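Local coordinates for CBS domain protein (Porphyromonas gingivalis, PDB 2NQW), which is of unknown function, may bind flavin adenine dinucleotide, and is represented here by the transporter associated domain of a CBS-domain membrane protein, at residues F9-L12 with S16-F19; S26-Y31 with N37-L42; H30-P35 with I87-F92; D44-L49 with F53-Q58; K57-L60 with G64-A67. All blocks are in the same frame, centred on the assembly; numbering follows the deposited sequence.

Contact 1: F9-L12 with S16-F19; sequences FKVL and SYLF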
# COMPACT_ATOMS: atom_id res chain seq x y z
N PHE A 9 -6.33 -2.25 -9.01
CA PHE A 9 -7.06 -1.87 -7.84
C PHE A 9 -8.57 -1.90 -7.96
O PHE A 9 -9.14 -1.83 -9.06
CB PHE A 9 -6.57 -0.50 -7.36
CG PHE A 9 -7.16 0.69 -8.10
CD1 PHE A 9 -8.04 1.53 -7.41
CD2 PHE A 9 -6.82 0.99 -9.40
CE1 PHE A 9 -8.57 2.66 -8.02
CE2 PHE A 9 -7.38 2.10 -10.03
CZ PHE A 9 -8.26 2.93 -9.33
N LYS A 10 -9.19 -1.98 -6.79
CA LYS A 10 -10.63 -1.93 -6.66
C LYS A 10 -11.02 -0.70 -5.84
O LYS A 10 -10.35 -0.33 -4.87
CB LYS A 10 -11.15 -3.18 -5.96
CG LYS A 10 -10.87 -4.51 -6.69
CD LYS A 10 -11.39 -5.69 -5.87
CE LYS A 10 -10.68 -7.01 -6.23
NZ LYS A 10 -10.39 -7.18 -7.68
N VAL A 11 -12.11 -0.06 -6.27
CA VAL A 11 -12.70 1.09 -5.60
C VAL A 11 -13.83 0.56 -4.74
O VAL A 11 -14.81 -0.02 -5.27
CB VAL A 11 -13.27 2.07 -6.66
CG1 VAL A 11 -14.10 3.19 -6.01
CG2 VAL A 11 -12.11 2.63 -7.46
N LEU A 12 -13.72 0.71 -3.42
CA LEU A 12 -14.77 0.19 -2.55
C LEU A 12 -15.73 1.27 -2.16
O LEU A 12 -15.38 2.45 -2.11
CB LEU A 12 -14.18 -0.45 -1.28
CG LEU A 12 -13.59 -1.83 -1.55
CD1 LEU A 12 -12.30 -1.68 -2.28
CD2 LEU A 12 -13.40 -2.62 -0.27
N SER A 16 -12.44 3.23 0.56
CA SER A 16 -11.12 2.59 0.61
C SER A 16 -10.80 1.94 -0.74
O SER A 16 -11.62 1.95 -1.69
CB SER A 16 -11.10 1.54 1.73
OG SER A 16 -11.89 0.42 1.41
N TYR A 17 -9.59 1.37 -0.82
CA TYR A 17 -9.11 0.75 -2.04
C TYR A 17 -8.46 -0.57 -1.71
O TYR A 17 -7.87 -0.72 -0.65
CB TYR A 17 -8.06 1.67 -2.74
CG TYR A 17 -8.60 3.05 -2.97
CD1 TYR A 17 -9.49 3.29 -4.03
CD2 TYR A 17 -8.31 4.08 -2.10
CE1 TYR A 17 -10.04 4.55 -4.23
CE2 TYR A 17 -8.87 5.34 -2.26
CZ TYR A 17 -9.73 5.56 -3.33
OH TYR A 17 -10.29 6.81 -3.54
N LEU A 18 -8.51 -1.49 -2.65
CA LEU A 18 -7.69 -2.72 -2.56
C LEU A 18 -6.72 -2.70 -3.73
O LEU A 18 -7.16 -2.55 -4.89
CB LEU A 18 -8.55 -3.97 -2.63
CG LEU A 18 -9.52 -4.15 -1.49
CD1 LEU A 18 -10.45 -5.35 -1.76
CD2 LEU A 18 -8.73 -4.41 -0.19
N PHE A 19 -5.42 -2.83 -3.44
CA PHE A 19 -4.38 -2.86 -4.49
C PHE A 19 -3.64 -4.17 -4.46
O PHE A 19 -3.34 -4.71 -3.37
CB PHE A 19 -3.35 -1.74 -4.24
CG PHE A 19 -3.72 -0.43 -4.87
CD1 PHE A 19 -3.20 -0.08 -6.12
CD2 PHE A 19 -4.61 0.44 -4.26
CE1 PHE A 19 -3.56 1.14 -6.75
CE2 PHE A 19 -4.98 1.65 -4.87
CZ PHE A 19 -4.44 1.99 -6.11
O HOH W 1 -13.22 4.08 -2.82
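Lys10 and Leu18 are joined by two backbone hydrogen bonds. Lys10 N donates to Leu18 O at 2.8 Å, and Leu18 N returns a longer bond to Lys10 O at 3.1 Å. They form an antiparallel hydrogen-bonded pair in the hairpin of strands 9-11 and 17-20. Near the turn, Leu12 N donates to Ser16 O at 3.0 Å. A water closes the hairpin further by donating to both Leu12 O and Ser16 O. Ser16 OG turns back to bond Asp14 within the turn.

Phe9, Val11, Tyr17 and Phe19 share one face of the hairpin. Phe9 and Phe19 form a non-hydrogen-bonded pair. Phe9 CB sits almost centrally over one face of the Phe19 ring, 3.4 Å from its centroid, which makes a CH-pi contact. The two rings are nearly parallel, with planes 10° apart. They are slid so far that they barely overlap. Phe9 CG lies between the backbone N and the carbonyl carbon (chi1 81°), which runs its ring alongside that of Phe19, both pointing the same way. Tyr17 meets the edge of the Phe9 ring through CD1, with Tyr17 CD1 4.1 Å from Phe9 CD1. Val11 CG2 makes only a loose contact with Tyr17 CE1, at 4.3 Å.

Strand 9-11 is an outermost strand of the five-stranded antiparallel sheet. Strand 17-20 lies next to it and bonds on to strand 84-89 through Tyr17 with Ile89 and Phe19 with Ile87. Helix 25-32 packs on the aromatic face, where Val28 and Leu32 touch Phe19.

Contact 2: S26-Y31 with N37-L42; sequences SDVRHY and NAFGEL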
# COMPACT_ATOMS: atom_id res chain seq x y z
N SER A 26 4.66 4.44 -8.01
CA SER A 26 4.31 5.31 -9.15
C SER A 26 2.87 5.09 -9.57
O SER A 26 2.10 6.05 -9.73
CB SER A 26 5.23 5.01 -10.35
OG SER A 26 6.44 5.73 -10.19
N ASP A 27 2.51 3.83 -9.77
CA ASP A 27 1.17 3.50 -10.24
C ASP A 27 0.12 3.77 -9.18
O ASP A 27 -0.99 4.17 -9.51
CB ASP A 27 1.08 2.08 -10.76
CG ASP A 27 1.75 1.92 -12.13
OD1 ASP A 27 2.18 2.94 -12.74
OD2 ASP A 27 1.87 0.76 -12.56
N VAL A 28 0.44 3.55 -7.90
CA VAL A 28 -0.51 3.94 -6.85
C VAL A 28 -0.78 5.45 -6.92
O VAL A 28 -1.94 5.90 -6.85
CB VAL A 28 -0.02 3.54 -5.43
CG1 VAL A 28 -0.99 4.03 -4.36
CG2 VAL A 28 0.14 1.99 -5.31
N ARG A 29 0.28 6.26 -7.03
CA ARG A 29 0.08 7.70 -7.10
C ARG A 29 -0.70 8.08 -8.34
O ARG A 29 -1.54 8.98 -8.30
CB ARG A 29 1.43 8.44 -7.09
CG ARG A 29 2.20 8.29 -5.76
CD ARG A 29 3.35 9.28 -5.68
NE ARG A 29 4.33 9.02 -6.72
CZ ARG A 29 5.40 8.22 -6.63
NH1 ARG A 29 5.74 7.64 -5.48
NH2 ARG A 29 6.16 8.03 -7.72
N HIS A 30 -0.44 7.37 -9.45
CA HIS A 30 -1.19 7.61 -10.71
C HIS A 30 -2.69 7.35 -10.50
O HIS A 30 -3.53 8.22 -10.80
CB HIS A 30 -0.65 6.69 -11.80
CG HIS A 30 -1.47 6.67 -13.05
ND1 HIS A 30 -1.39 7.67 -13.98
CD2 HIS A 30 -2.42 5.80 -13.47
CE1 HIS A 30 -2.25 7.41 -14.96
NE2 HIS A 30 -2.89 6.28 -14.68
N TYR A 31 -3.03 6.17 -9.98
CA TYR A 31 -4.44 5.79 -9.89
C TYR A 31 -5.18 6.54 -8.78
O TYR A 31 -6.40 6.71 -8.88
CB TYR A 31 -4.59 4.27 -9.70
CG TYR A 31 -4.32 3.54 -11.01
CD1 TYR A 31 -5.13 3.76 -12.13
CD2 TYR A 31 -3.24 2.66 -11.14
CE1 TYR A 31 -4.90 3.11 -13.35
CE2 TYR A 31 -3.00 2.00 -12.38
CZ TYR A 31 -3.85 2.25 -13.45
OH TYR A 31 -3.63 1.60 -14.64
N ASN A 37 5.21 13.48 -3.65
CA ASN A 37 5.79 13.22 -2.34
C ASN A 37 4.86 12.51 -1.39
O ASN A 37 5.13 12.47 -0.20
CB ASN A 37 6.28 14.53 -1.70
CG ASN A 37 5.16 15.43 -1.27
OD1 ASN A 37 4.02 15.30 -1.73
ND2 ASN A 37 5.46 16.34 -0.33
N ALA A 38 3.79 11.89 -1.88
CA ALA A 38 2.79 11.29 -1.01
C ALA A 38 3.41 10.28 -0.02
O ALA A 38 2.97 10.18 1.13
CB ALA A 38 1.71 10.58 -1.84
N PHE A 39 4.40 9.50 -0.49
CA PHE A 39 4.99 8.45 0.36
C PHE A 39 6.37 8.84 0.87
O PHE A 39 7.07 8.01 1.49
CB PHE A 39 4.98 7.10 -0.39
CG PHE A 39 3.61 6.71 -0.88
CD1 PHE A 39 2.54 6.61 0.01
CD2 PHE A 39 3.40 6.46 -2.23
CE1 PHE A 39 1.26 6.26 -0.44
CE2 PHE A 39 2.12 6.10 -2.69
CZ PHE A 39 1.06 6.00 -1.81
N GLY A 40 6.73 10.09 0.62
CA GLY A 40 7.88 10.70 1.31
C GLY A 40 9.22 10.05 1.08
O GLY A 40 9.43 9.28 0.14
N GLU A 41 10.17 10.35 1.96
CA GLU A 41 11.52 9.80 1.81
C GLU A 41 11.52 8.30 1.94
O GLU A 41 12.28 7.61 1.26
CB GLU A 41 12.48 10.41 2.84
CG GLU A 41 12.77 11.85 2.58
CD GLU A 41 13.84 12.40 3.52
OE1 GLU A 41 15.02 11.96 3.47
OE2 GLU A 41 13.51 13.28 4.33
N LEU A 42 10.69 7.76 2.83
CA LEU A 42 10.63 6.33 2.97
C LEU A 42 10.23 5.68 1.63
O LEU A 42 10.80 4.66 1.17
CB LEU A 42 9.64 6.02 4.08
CG LEU A 42 9.83 4.65 4.66
CD1 LEU A 42 11.18 4.50 5.41
CD2 LEU A 42 8.69 4.33 5.58
O HOH W 2 5.68 9.37 -3.02
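Arg29 and Ala38 mark the nearest approach of the two backbones, with CA atoms 7.6 Å apart. Arg29 belongs to helix 25-32. Ala38 and Phe39 are the central residues of a type I beta turn from Asn37 to Gly40, which leads towards helix 40-43. The turn is closed by Gly40 N bonding to Asn37 O at 3.0 Å. No direct hydrogen bond crosses between the segments, so side chains and one water fill the gap.

Phe39 is the centre of the packing. Its ring edge meets Val28 CG1, which lies 3.8 Å from Phe39 CZ. Val28 CG1 stands anti to the backbone N (chi1 177°), a position that aims this methyl at the turn. The aliphatic part of Arg29 passes the same ring in the opposite direction, with Arg29 CG 3.8 Å from Phe39 CE2. The guanidinium plane is tilted 53° from the ring, so the two groups do not stack flat. Ser26 N lies over one face of the guanidinium, offset toward its rim. Ala38 CB covers one face of the Phe39 ring over its centre.

The buried ring also meets Phe72 and Phe74 of strand 72-79 and Leu52 of helix 49-57. It thereby ties the turn into the core. A water accepts a hydrogen bond from Phe39 N at 2.8 Å and a weak one from Arg29 NH1.

Contact 3: H30-P35 with I87-F92; sequences HYLDLP and IKIFPF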
# COMPACT_ATOMS: atom_id res chain seq x y z
N HIS A 30 -0.44 7.37 -9.45
CA HIS A 30 -1.19 7.61 -10.71
C HIS A 30 -2.69 7.35 -10.50
O HIS A 30 -3.53 8.22 -10.80
CB HIS A 30 -0.65 6.69 -11.80
CG HIS A 30 -1.47 6.67 -13.05
ND1 HIS A 30 -1.39 7.67 -13.98
CD2 HIS A 30 -2.42 5.80 -13.47
CE1 HIS A 30 -2.25 7.41 -14.96
NE2 HIS A 30 -2.89 6.28 -14.68
N TYR A 31 -3.03 6.17 -9.98
CA TYR A 31 -4.44 5.79 -9.89
C TYR A 31 -5.18 6.54 -8.78
O TYR A 31 -6.40 6.71 -8.88
CB TYR A 31 -4.59 4.27 -9.70
CG TYR A 31 -4.32 3.54 -11.01
CD1 TYR A 31 -5.13 3.76 -12.13
CD2 TYR A 31 -3.24 2.66 -11.14
CE1 TYR A 31 -4.90 3.11 -13.35
CE2 TYR A 31 -3.00 2.00 -12.38
CZ TYR A 31 -3.85 2.25 -13.45
OH TYR A 31 -3.63 1.60 -14.64
N LEU A 32 -4.47 6.98 -7.72
CA LEU A 32 -5.14 7.68 -6.63
C LEU A 32 -4.96 9.19 -6.73
O LEU A 32 -5.35 9.91 -5.81
CB LEU A 32 -4.68 7.16 -5.26
CG LEU A 32 -5.01 5.69 -5.03
CD1 LEU A 32 -4.61 5.33 -3.59
CD2 LEU A 32 -6.48 5.38 -5.30
N ASP A 33 -4.41 9.68 -7.84
CA ASP A 33 -4.26 11.12 -8.04
C ASP A 33 -3.53 11.72 -6.87
O ASP A 33 -3.87 12.87 -6.42
CB ASP A 33 -5.62 11.81 -8.21
CG ASP A 33 -6.40 11.27 -9.37
OD1 ASP A 33 -5.80 10.98 -10.42
OD2 ASP A 33 -7.65 11.15 -9.26
N LEU A 34 -2.36 11.17 -6.55
CA LEU A 34 -1.55 11.66 -5.42
C LEU A 34 -0.39 12.52 -5.89
O LEU A 34 0.14 12.30 -6.98
CB LEU A 34 -0.97 10.49 -4.62
CG LEU A 34 -2.04 9.57 -4.01
CD1 LEU A 34 -1.36 8.40 -3.31
CD2 LEU A 34 -2.92 10.33 -3.05
N PRO A 35 0.04 13.46 -5.04
CA PRO A 35 1.26 14.23 -5.36
C PRO A 35 2.51 13.34 -5.28
O PRO A 35 2.52 12.28 -4.63
CB PRO A 35 1.28 15.29 -4.28
CG PRO A 35 0.64 14.63 -3.11
CD PRO A 35 -0.52 13.82 -3.73
N ILE A 87 -3.12 -5.31 -0.57
CA ILE A 87 -3.10 -4.33 0.49
C ILE A 87 -4.32 -3.42 0.36
O ILE A 87 -4.62 -2.92 -0.74
CB ILE A 87 -1.79 -3.50 0.44
CG1 ILE A 87 -0.63 -4.37 0.95
CG2 ILE A 87 -1.88 -2.21 1.28
CD1 ILE A 87 0.77 -3.78 0.68
N LYS A 88 -4.99 -3.22 1.49
CA LYS A 88 -6.03 -2.20 1.61
C LYS A 88 -5.40 -0.86 1.93
O LYS A 88 -4.57 -0.76 2.85
CB LYS A 88 -6.99 -2.58 2.73
CG LYS A 88 -7.99 -1.50 3.05
CD LYS A 88 -9.04 -2.02 4.06
CE LYS A 88 -9.90 -0.84 4.52
NZ LYS A 88 -10.97 -1.32 5.48
N ILE A 89 -5.84 0.19 1.20
CA ILE A 89 -5.52 1.58 1.56
C ILE A 89 -6.83 2.16 2.10
O ILE A 89 -7.87 2.13 1.40
CB ILE A 89 -4.98 2.37 0.35
CG1 ILE A 89 -3.71 1.72 -0.19
CG2 ILE A 89 -4.79 3.84 0.75
CD1 ILE A 89 -3.12 2.41 -1.43
N PHE A 90 -6.81 2.61 3.35
CA PHE A 90 -8.02 3.15 3.97
C PHE A 90 -8.39 4.48 3.32
O PHE A 90 -7.58 5.11 2.63
CB PHE A 90 -7.77 3.33 5.47
CG PHE A 90 -7.94 2.07 6.28
CD1 PHE A 90 -9.06 1.89 7.08
CD2 PHE A 90 -6.98 1.07 6.21
CE1 PHE A 90 -9.22 0.71 7.83
CE2 PHE A 90 -7.11 -0.11 6.95
CZ PHE A 90 -8.24 -0.28 7.76
N PRO A 91 -9.64 4.93 3.54
CA PRO A 91 -9.98 6.25 3.00
C PRO A 91 -9.05 7.30 3.60
O PRO A 91 -8.70 7.20 4.79
CB PRO A 91 -11.42 6.48 3.50
CG PRO A 91 -11.93 5.08 3.91
CD PRO A 91 -10.72 4.33 4.35
N PHE A 92 -8.68 8.32 2.82
CA PHE A 92 -7.76 9.35 3.34
C PHE A 92 -8.26 10.73 2.95
O PHE A 92 -8.95 10.92 1.92
CB PHE A 92 -6.31 9.11 2.84
CG PHE A 92 -6.20 8.98 1.37
CD1 PHE A 92 -5.94 10.12 0.59
CD2 PHE A 92 -6.34 7.74 0.74
CE1 PHE A 92 -5.87 10.02 -0.79
CE2 PHE A 92 -6.27 7.65 -0.64
CZ PHE A 92 -6.02 8.77 -1.40
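The CA atoms of Leu32 and Ile89 come nearest, at 10.2 Å, so the backbones stay separate and side chains span the gap. Leu32 lies near the end of helix 25-32. The chain then leaves the helix at Asp33, whose positive phi (54°) belongs to a Schellman motif. This reversal brings Leu34 back to the same side as Leu32. Across from them, strand 84-89 ends after Ile89 and the chain runs on through Pro91 to Phe92.

Leu32 and Ile89 reach for each other tip to tip. Their CD1 atoms meet, with Leu32 CD1 3.9 Å from Ile89 CD1. Leu32 CD1 also lies 4.1 Å from Phe92 CE2. Leu34 approaches another part of that ring, with Leu34 CD2 3.7 Å from Phe92 CE1 and also close to Phe92 CZ. Both leucines meet the ring at a slant. Phe92 has its CG between the backbone N and the carbonyl carbon (chi1 54°), which swings the ring in against the two leucines. Phe90 O lies in the ring plane at the edge of Phe92. Phe72 of strand 72-79 meets Phe92 edge-to-face.

Leu32 also touches Tyr17 and Phe19, so the end of the helix packs on strands 17-20 and 84-89. No hydrogen bond or charge crosses between the segments. The contact therefore rests on methyl and aromatic surfaces. It shields Ile89 and part of the Phe92 ring, with no directional bond to fix the spacing.

Contact 4: D44-L49 with F53-Q58; sequences DEVDTL and FLEIKQ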
# COMPACT_ATOMS: atom_id res chain seq x y z
N ASP A 44 10.69 6.74 -1.25
CA ASP A 44 11.74 6.88 -2.26
C ASP A 44 12.73 5.72 -2.19
O ASP A 44 13.52 5.53 -3.09
CB ASP A 44 12.51 8.18 -2.03
CG ASP A 44 11.74 9.41 -2.43
OD1 ASP A 44 10.71 9.32 -3.14
OD2 ASP A 44 12.20 10.53 -2.03
N GLU A 45 12.72 4.96 -1.10
CA GLU A 45 13.66 3.85 -0.91
C GLU A 45 13.18 2.54 -1.51
O GLU A 45 13.93 1.55 -1.51
CB GLU A 45 13.86 3.63 0.60
CG GLU A 45 14.53 4.86 1.27
CD GLU A 45 14.49 4.94 2.79
OE1 GLU A 45 13.97 4.02 3.45
OE2 GLU A 45 14.97 5.98 3.32
N VAL A 46 11.94 2.52 -2.01
CA VAL A 46 11.34 1.26 -2.47
C VAL A 46 10.58 1.48 -3.76
O VAL A 46 10.36 2.63 -4.18
CB VAL A 46 10.38 0.68 -1.38
CG1 VAL A 46 11.14 0.34 -0.11
CG2 VAL A 46 9.23 1.68 -1.13
N ASP A 47 10.14 0.39 -4.37
CA ASP A 47 9.47 0.45 -5.67
C ASP A 47 7.98 0.14 -5.66
O ASP A 47 7.27 0.54 -6.58
CB ASP A 47 10.13 -0.51 -6.68
CG ASP A 47 9.56 -0.36 -8.07
OD1 ASP A 47 9.51 0.80 -8.53
OD2 ASP A 47 9.12 -1.37 -8.67
N THR A 48 7.52 -0.62 -4.67
CA THR A 48 6.15 -1.12 -4.70
C THR A 48 5.40 -0.85 -3.40
O THR A 48 6.01 -0.52 -2.39
CB THR A 48 6.09 -2.64 -4.98
OG1 THR A 48 6.65 -3.29 -3.83
CG2 THR A 48 6.86 -3.02 -6.27
N LEU A 49 4.09 -1.03 -3.45
CA LEU A 49 3.26 -0.87 -2.27
C LEU A 49 3.63 -1.86 -1.16
O LEU A 49 3.75 -1.49 0.01
CB LEU A 49 1.78 -0.96 -2.70
CG LEU A 49 0.77 -0.63 -1.61
CD1 LEU A 49 0.89 0.78 -1.08
CD2 LEU A 49 -0.62 -0.89 -2.17
N PHE A 53 5.23 -1.14 2.66
CA PHE A 53 4.79 -1.79 3.89
C PHE A 53 5.98 -2.38 4.63
O PHE A 53 6.13 -2.18 5.85
CB PHE A 53 3.75 -2.87 3.53
CG PHE A 53 2.92 -3.29 4.72
CD1 PHE A 53 1.67 -2.71 4.93
CD2 PHE A 53 3.38 -4.26 5.63
CE1 PHE A 53 0.90 -3.04 6.04
CE2 PHE A 53 2.62 -4.58 6.75
CZ PHE A 53 1.39 -3.97 6.94
N LEU A 54 6.85 -3.11 3.89
CA LEU A 54 8.03 -3.71 4.53
C LEU A 54 8.98 -2.65 5.07
O LEU A 54 9.65 -2.86 6.09
CB LEU A 54 8.79 -4.59 3.52
CG LEU A 54 8.02 -5.79 2.98
CD1 LEU A 54 8.87 -6.54 1.97
CD2 LEU A 54 7.59 -6.73 4.12
N GLU A 55 9.10 -1.53 4.36
CA GLU A 55 10.02 -0.46 4.79
C GLU A 55 9.52 0.18 6.08
O GLU A 55 10.34 0.59 6.94
CB GLU A 55 10.09 0.61 3.70
CG GLU A 55 11.22 1.60 3.87
CD GLU A 55 12.59 1.07 3.55
OE1 GLU A 55 12.75 0.00 2.97
OE2 GLU A 55 13.57 1.80 3.83
N ILE A 56 8.20 0.29 6.23
CA ILE A 56 7.64 0.82 7.48
C ILE A 56 7.79 -0.17 8.65
O ILE A 56 8.19 0.22 9.76
CB ILE A 56 6.16 1.22 7.31
CG1 ILE A 56 6.00 2.36 6.28
CG2 ILE A 56 5.51 1.61 8.63
CD1 ILE A 56 4.56 2.51 5.77
N LYS A 57 7.47 -1.43 8.39
CA LYS A 57 7.33 -2.40 9.49
C LYS A 57 8.61 -3.16 9.82
O LYS A 57 8.77 -3.61 10.95
CB LYS A 57 6.17 -3.37 9.22
CG LYS A 57 4.82 -2.66 9.13
CD LYS A 57 4.36 -2.05 10.47
CE LYS A 57 4.04 -3.06 11.56
NZ LYS A 57 2.94 -3.98 11.14
N GLN A 58 9.48 -3.32 8.83
CA GLN A 58 10.80 -3.92 9.05
C GLN A 58 10.73 -5.29 9.70
O GLN A 58 11.51 -5.62 10.61
CB GLN A 58 11.67 -2.94 9.82
CG GLN A 58 12.04 -1.75 8.92
CD GLN A 58 13.11 -2.15 7.93
OE1 GLN A 58 14.22 -2.40 8.33
NE2 GLN A 58 12.75 -2.30 6.62
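Glu45 and Glu55 bring two carboxylates together with their planes 73° apart. Their side chains cross at about a right angle. The model places Glu45 OE1 and Glu55 OE2 too close to be reliable, so the exact pairing of the two acids is doubtful. The other oxygen of the Glu55 carboxylate lies against an aliphatic group, with Glu55 OE1 3.5 Å from Val46 CG1. Val46 CG1 also lies 4.0 Å from Glu55 CB. Glu55 CG stands anti to the backbone N (chi1 -167°) and the chain bends at chi2, which brings the carboxylate beside Val46.

The Phe53 ring leads away from the loop 44-49 and into the core, where it touches Ala67, Phe74 and Val76. Phe53 CB lies 3.8 Å from Leu49 O. Here the loop runs into helix 49-57, and Phe53 N donates to Leu49 O at 3.1 Å in the first full turn. The bond is fairly straight, with an N-H...O angle of 162°. Thr48 is the N-cap, and its OG1 accepts from Gly51 N.

Leu49 and Phe53 pack toward the sheet, while Glu55 of the helix turns to Glu45 and Val46 of the loop. Two ionised carboxylates would be expected to repel each other here. The definite polar link between the segments is the helical backbone bond, with loop packing added next to it.

Contact 5: K57-L60 with G64-A67; sequences KQEL and GDTA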
# COMPACT_ATOMS: atom_id res chain seq x y z
N LYS A 57 7.47 -1.43 8.39
CA LYS A 57 7.33 -2.40 9.49
C LYS A 57 8.61 -3.16 9.82
O LYS A 57 8.77 -3.61 10.95
CB LYS A 57 6.17 -3.37 9.22
CG LYS A 57 4.82 -2.66 9.13
CD LYS A 57 4.36 -2.05 10.47
CE LYS A 57 4.04 -3.06 11.56
NZ LYS A 57 2.94 -3.98 11.14
N GLN A 58 9.48 -3.32 8.83
CA GLN A 58 10.80 -3.92 9.05
C GLN A 58 10.73 -5.29 9.70
O GLN A 58 11.51 -5.62 10.61
CB GLN A 58 11.67 -2.94 9.82
CG GLN A 58 12.04 -1.75 8.92
CD GLN A 58 13.11 -2.15 7.93
OE1 GLN A 58 14.22 -2.40 8.33
NE2 GLN A 58 12.75 -2.30 6.62
N GLU A 59 9.79 -6.10 9.22
CA GLU A 59 9.62 -7.47 9.70
C GLU A 59 8.90 -8.27 8.63
O GLU A 59 8.28 -7.68 7.72
CB GLU A 59 8.82 -7.48 11.00
CG GLU A 59 7.39 -7.01 10.82
CD GLU A 59 6.63 -6.81 12.12
OE1 GLU A 59 7.14 -7.16 13.21
OE2 GLU A 59 5.50 -6.30 12.02
N LEU A 60 8.96 -9.59 8.72
CA LEU A 60 8.20 -10.39 7.75
C LEU A 60 6.71 -10.15 7.99
O LEU A 60 6.27 -10.09 9.15
CB LEU A 60 8.54 -11.88 7.90
CG LEU A 60 9.80 -12.29 7.12
CD1 LEU A 60 11.08 -11.78 7.77
CD2 LEU A 60 9.82 -13.82 7.01
N GLY A 64 -3.42 -9.31 8.08
CA GLY A 64 -3.92 -8.55 9.22
C GLY A 64 -2.99 -7.47 9.71
O GLY A 64 -3.38 -6.60 10.48
N ASP A 65 -1.73 -7.49 9.29
CA ASP A 65 -0.81 -6.46 9.72
C ASP A 65 -1.25 -5.11 9.15
O ASP A 65 -1.79 -5.02 8.03
CB ASP A 65 0.60 -6.74 9.19
CG ASP A 65 1.31 -7.87 9.92
OD1 ASP A 65 0.73 -8.48 10.84
OD2 ASP A 65 2.47 -8.15 9.51
N THR A 66 -0.96 -4.06 9.91
CA THR A 66 -1.24 -2.70 9.45
C THR A 66 0.02 -1.83 9.54
O THR A 66 0.99 -2.15 10.26
CB THR A 66 -2.36 -2.04 10.27
OG1 THR A 66 -1.97 -1.89 11.64
CG2 THR A 66 -3.67 -2.85 10.18
N ALA A 67 0.02 -0.72 8.80
CA ALA A 67 1.14 0.21 8.82
C ALA A 67 0.56 1.58 8.54
O ALA A 67 -0.44 1.69 7.82
CB ALA A 67 2.17 -0.15 7.77
O HOH W 3 4.22 -6.08 9.64
O HOH W 4 4.16 -9.74 10.83
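The connection from helix 49-57 to strand 66-69 closes here, at the edge of the antiparallel sheet. Lys57, in the last helical turn, reaches across to Thr66 and Ala67, near the start of an outermost strand of the sheet. Gln58 follows with positive phi, which ends the helix and turns the chain away.

Lys57 NZ donates to the backbone O of Thr66 at 2.8 Å. The lysine chain is curled, with bends at chi2, chi3 and chi4, each near -65°. The curl wraps the methylenes round Thr66 O. Lys57 CG packs on Ala67 CB at 3.9 Å. Lys57 NZ is also in a long, weak salt bridge with Glu59 OE2, at 3.6 Å.

Asp65 brings a second acid close to this group. Asp65 OD2 lies 4.5 Å from Lys57 NZ, beyond a salt bridge, and 4.3 Å from the like-charged Glu59 OE2. A water fills the middle of the three groups. It accepts from Lys57 NZ and donates to both Glu59 OE2 and Asp65 OD2. The lysine and this water would be expected to ease the repulsion between the acids. Asp65 OD2 also accepts from His62 N in the loop between the segments. Beneath the polar cluster, Phe53 of the helix packs against Asp65 and Ala67. A second water donates to Leu60 O and to Asp65 OD2, 2.7 Å from Asp65 OD2.

Overall arrangement
Contacts 1 and 5 lie at the two outer edges of the sheet, with centres about 19 Å apart. Contacts 1 to 4 are partly buried; only contact 5 is at the surface. Contact 1 is mainly a backbone ladder with an aromatic face. Contact 5 is a cluster of charges and waters. Contacts 2 and 3 both start from helix 25-32. Contact 3 is wholly apolar, while contact 2 adds a water bridge. Contact 4 has a helical backbone bond and a doubtful acid pair, and shares Lys57 and Gln58 with contact 5. The core joins them: Phe19 touches Val28 and Leu49, and Phe53 meets Ile87 and Ala67. Contacts 4 and 5 are nested within the loop that contact 3 closes.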